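Local atomic coordinates of insecticidal protein (PDB entry 7ML9), a protein that is active against the western corn rootworm and probably kills by assembling into beta-barrel pores in membranes, as its epsilon-toxin/MTX2 relatives do. Residues 26-29 with 30-34; 72-75 with 76-79. One frame throughout, in Å; residues are numbered along the deposited sequence.

Contact 1: 26-29 with 30-34; sequences TDVQ and ERLRD. With NA (sodium ion), chain F.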
loop_
_atom_site.group_PDB
_atom_site.type_symbol
_atom_site.label_atom_id
_atom_site.label_comp_id
_atom_site.label_asym_id
_atom_site.label_seq_id
_atom_site.Cartn_x
_atom_site.Cartn_y
_atom_site.Cartn_z
ATOM N N THR A 26 -9.883 -12.601 -2.001
ATOM C CA THR A 26 -10.159 -13.671 -1.057
ATOM C C THR A 26 -11.521 -13.392 -0.441
ATOM O O THR A 26 -11.723 -12.338 0.173
ATOM C CB THR A 26 -9.088 -13.755 0.023
ATOM O OG1 THR A 26 -7.830 -14.082 -0.582
ATOM C CG2 THR A 26 -9.461 -14.818 1.067
ATOM N N ASP A 27 -12.460 -14.316 -0.636
ATOM C CA ASP A 27 -13.771 -14.233 0.012
ATOM C C ASP A 27 -13.587 -14.793 1.411
ATOM O O ASP A 27 -13.622 -16.010 1.613
ATOM C CB ASP A 27 -14.814 -15.003 -0.797
ATOM C CG ASP A 27 -16.222 -14.925 -0.197
ATOM O OD1 ASP A 27 -16.385 -14.700 1.019
ATOM O OD2 ASP A 27 -17.180 -15.116 -0.962
ATOM N N VAL A 28 -13.370 -13.902 2.377
ATOM C CA VAL A 28 -12.919 -14.325 3.694
ATOM C C VAL A 28 -13.970 -15.198 4.383
ATOM O O VAL A 28 -13.646 -16.240 4.968
ATOM C CB VAL A 28 -12.546 -13.096 4.539
ATOM C CG1 VAL A 28 -12.243 -13.513 5.980
ATOM C CG2 VAL A 28 -11.318 -12.367 3.901
ATOM N N GLN A 29 -15.242 -14.794 4.327
ATOM C CA GLN A 29 -16.274 -15.597 4.988
ATOM C C GLN A 29 -16.378 -16.995 4.381
ATOM O O GLN A 29 -16.496 -17.989 5.113
ATOM C CB GLN A 29 -17.617 -14.883 4.914
ATOM C CG GLN A 29 -17.711 -13.710 5.857
ATOM C CD GLN A 29 -18.981 -12.932 5.636
ATOM O OE1 GLN A 29 -19.029 -12.003 4.828
ATOM N NE2 GLN A 29 -20.029 -13.326 6.339
ATOM N N GLU A 30 -16.338 -17.095 3.048
ATOM C CA GLU A 30 -16.420 -18.407 2.417
ATOM C C GLU A 30 -15.198 -19.258 2.740
ATOM O O GLU A 30 -15.324 -20.474 2.946
ATOM C CB GLU A 30 -16.603 -18.274 0.907
ATOM C CG GLU A 30 -16.672 -19.627 0.191
ATOM C CD GLU A 30 -17.831 -20.523 0.681
ATOM O OE1 GLU A 30 -17.720 -21.766 0.553
ATOM O OE2 GLU A 30 -18.857 -19.997 1.183
ATOM N N ARG A 31 -14.011 -18.644 2.833
ATOM C CA ARG A 31 -12.834 -19.426 3.212
ATOM C C ARG A 31 -12.910 -19.903 4.660
ATOM O O ARG A 31 -12.427 -21.005 4.969
ATOM C CB ARG A 31 -11.546 -18.624 2.972
ATOM C CG ARG A 31 -11.230 -18.371 1.501
ATOM C CD ARG A 31 -11.194 -19.641 0.632
ATOM N NE ARG A 31 -10.116 -20.555 1.023
ATOM C CZ ARG A 31 -10.125 -21.867 0.780
ATOM N NH1 ARG A 31 -11.152 -22.424 0.138
ATOM N NH2 ARG A 31 -9.103 -22.626 1.166
ATOM N N LEU A 32 -13.503 -19.108 5.559
ATOM C CA LEU A 32 -13.708 -19.582 6.929
ATOM C C LEU A 32 -14.721 -20.719 6.972
ATOM O O LEU A 32 -14.604 -21.627 7.806
ATOM C CB LEU A 32 -14.160 -18.439 7.843
ATOM C CG LEU A 32 -13.079 -17.360 8.078
ATOM C CD1 LEU A 32 -13.617 -16.229 8.917
ATOM C CD2 LEU A 32 -11.850 -17.968 8.758
ATOM N N ARG A 33 -15.733 -20.675 6.105
ATOM C CA ARG A 33 -16.650 -21.807 5.999
ATOM C C ARG A 33 -15.930 -23.054 5.496
ATOM O O ARG A 33 -16.197 -24.168 5.972
ATOM C CB ARG A 33 -17.812 -21.464 5.076
ATOM C CG ARG A 33 -18.777 -20.396 5.620
ATOM C CD ARG A 33 -19.829 -20.130 4.548
ATOM N NE ARG A 33 -20.610 -18.935 4.864
ATOM C CZ ARG A 33 -21.654 -18.519 4.158
ATOM N NH1 ARG A 33 -22.056 -19.204 3.093
ATOM N NH2 ARG A 33 -22.300 -17.417 4.521
ATOM N N ASP A 34 -15.013 -22.895 4.537
ATOM C CA ASP A 34 -14.238 -24.045 4.079
ATOM C C ASP A 34 -13.298 -24.535 5.170
ATOM O O ASP A 34 -13.064 -25.745 5.289
ATOM C CB ASP A 34 -13.455 -23.713 2.809
ATOM C CG ASP A 34 -12.664 -24.909 2.285
ATOM O OD1 ASP A 34 -13.246 -25.765 1.581
ATOM O OD2 ASP A 34 -11.459 -25.005 2.596
HETATM NA NA NA F . -15.446 -22.943 -0.936
#
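A chi1 of -178° swings the D27 carboxylate away from its own amide and over the first turn of helix 28-48, and E30, also trans at chi1 but bent at chi2 (60°), lays CB against it, D27 CG to E30 CB 3.5 Å. D27 is the N-cap: its OD1 takes the N-H of E30 at 3.1 Å, from well above the carboxylate plane, while D27 O accepts from R31 N at 2.9 Å. The bend in E30 carries OE1 away from the cap to the sodium ion, 3.0 Å off; R37 also bonds this oxygen, which would balance its charge and help fix the carboxylate. D34 is the other protein residue of the sodium site. R31 rests CG on D27 O (3.4 Å), and its side chain crosses that of T26 at about a right angle, CG near T26 CG2, the guanidinium going on to the carbonyl of D256. On another side of the turn V28 CG1 meets L32 CD1 at 4.2 Å. This is a strand-to-helix junction: T26 and V28 bond through their backbones to strand 130-147, V28, Q29 and L32 lie on Y86 of strand 86-115, and L32 and R33 touch I83 of strand 83-84.

Contact 2: 72-75 with 76-79; sequences TPPK and NVIG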
loop_
_atom_site.group_PDB
_atom_site.type_symbol
_atom_site.label_atom_id
_atom_site.label_comp_id
_atom_site.label_asym_id
_atom_site.label_seq_id
_atom_site.Cartn_x
_atom_site.Cartn_y
_atom_site.Cartn_z
ATOM N N THR A 72 -22.923 -36.932 6.494
ATOM C CA THR A 72 -24.111 -36.150 6.139
ATOM C C THR A 72 -24.161 -34.968 7.093
ATOM O O THR A 72 -24.703 -35.078 8.201
ATOM C CB THR A 72 -25.394 -36.979 6.251
ATOM O OG1 THR A 72 -25.156 -38.309 5.768
ATOM C CG2 THR A 72 -26.532 -36.330 5.450
ATOM N N PRO A 73 -23.582 -33.830 6.715
ATOM C CA PRO A 73 -23.679 -32.631 7.563
ATOM C C PRO A 73 -25.125 -32.181 7.705
ATOM O O PRO A 73 -25.848 -32.045 6.703
ATOM C CB PRO A 73 -22.825 -31.590 6.816
ATOM C CG PRO A 73 -21.901 -32.422 5.909
ATOM C CD PRO A 73 -22.750 -33.616 5.517
ATOM N N PRO A 74 -25.588 -31.971 8.929
ATOM C CA PRO A 74 -26.981 -31.559 9.144
ATOM C C PRO A 74 -27.207 -30.087 8.812
ATOM O O PRO A 74 -26.270 -29.290 8.707
ATOM C CB PRO A 74 -27.190 -31.825 10.637
ATOM C CG PRO A 74 -25.853 -31.680 11.229
ATOM C CD PRO A 74 -24.852 -32.114 10.194
ATOM N N LYS A 75 -28.490 -29.732 8.638
ATOM C CA LYS A 75 -28.844 -28.342 8.330
ATOM C C LYS A 75 -28.285 -27.399 9.376
ATOM O O LYS A 75 -27.986 -26.236 9.092
ATOM C CB LYS A 75 -30.364 -28.167 8.269
ATOM C CG LYS A 75 -31.088 -29.167 7.397
ATOM C CD LYS A 75 -30.508 -29.238 6.012
ATOM C CE LYS A 75 -31.118 -30.400 5.235
ATOM N NZ LYS A 75 -32.613 -30.346 5.268
ATOM N N ASN A 76 -28.139 -27.907 10.587
ATOM C CA ASN A 76 -27.594 -27.173 11.709
ATOM C C ASN A 76 -26.269 -26.462 11.405
ATOM O O ASN A 76 -25.976 -25.399 11.977
ATOM C CB ASN A 76 -27.381 -28.171 12.829
ATOM C CG ASN A 76 -27.103 -27.506 14.072
ATOM O OD1 ASN A 76 -27.741 -26.494 14.361
ATOM N ND2 ASN A 76 -26.113 -27.994 14.819
ATOM N N VAL A 77 -25.414 -27.070 10.589
ATOM C CA VAL A 77 -24.071 -26.543 10.372
ATOM C C VAL A 77 -23.801 -26.134 8.935
ATOM O O VAL A 77 -22.717 -25.601 8.666
ATOM C CB VAL A 77 -22.977 -27.537 10.827
ATOM C CG1 VAL A 77 -23.158 -27.960 12.276
ATOM C CG2 VAL A 77 -22.924 -28.726 9.897
ATOM N N ILE A 78 -24.685 -26.370 7.986
ATOM C CA ILE A 78 -24.261 -26.188 6.602
ATOM C C ILE A 78 -24.456 -24.736 6.171
ATOM O O ILE A 78 -25.190 -23.961 6.795
ATOM C CB ILE A 78 -24.960 -27.150 5.621
ATOM C CG1 ILE A 78 -26.477 -27.014 5.699
ATOM C CG2 ILE A 78 -24.505 -28.588 5.869
ATOM C CD1 ILE A 78 -27.195 -27.986 4.775
ATOM N N GLY A 79 -23.759 -24.375 5.092
ATOM C CA GLY A 79 -23.877 -23.046 4.498
ATOM C C GLY A 79 -23.433 -21.956 5.453
ATOM O O GLY A 79 -22.383 -22.044 6.101
HETATM O O HOH W 1 -27.886 -24.072 7.408
#
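P74 to I78 runs through two overlapping beta-turns, the first type III by the backbone angles of K75 and N76, where P74 O accepts from V77 N at 3.0 Å, nearly straight at the hydrogen (165°) but from above the carbonyl plane, and the second type I by those of N76 and V77, where K75 O takes a weak bond from I78 N at 3.5 Å.

I78 is the side chain that closes the turn. Its chi1 of 57° places CG1 between the backbone N and the carbonyl carbon, and turns CG2 back over the chain: this methyl meets P73 CB at 3.6 Å and sits 3.4 Å from P74 O. The other branch runs alongside K75, both pointing the same way, and K75 CD lies beside I78 CD1 at 3.8 Å. V77 uses CG2 against the other proline, 3.9 Å from P74 CD, and also brushes P73. Each proline thus touches aliphatic carbons of V77 or I78. A water bridges K75 O (2.7 Å) and I78 O (2.8 Å), donating to both, so the carbonyl of K75 has a partner beyond the weak turn bond.

The amide of N76 leads away from the turn, its ND2 held by the carbonyl of N236, while the backbone O of N76 is bonded by R81. P74 also touches V230, and D56 accepts from the N-H of G79. G79 leaves the turn with positive phi, a conformation that favours glycine. Overlapping type III and type I beta-turns, entered through a Pro-Pro pair, form part of the loop between strands 69-71 and 83-84, within the ETX/MTX2 family region of the toxin.

Contact 1 comes first along the chain, at the start of helix 28-48, and contact 2 follows in the loop between strands 69-71 and 83-84. Their centres are about 16 Å apart, on the same side of the centre of this elongated molecule, contact 2 lying farther out. They touch directly where R33 CD packs on G79 O at 3.5 Å. The chain leaving 76-79 runs on past the helix: R33 also touches E80, and with L32 touches I83. Strand 83-84 pairs with 201-229 and strand 25-27 with 130-147, both in the large mixed sheet; the helix start and the loop thus adjoin strands of the same mixed sheet.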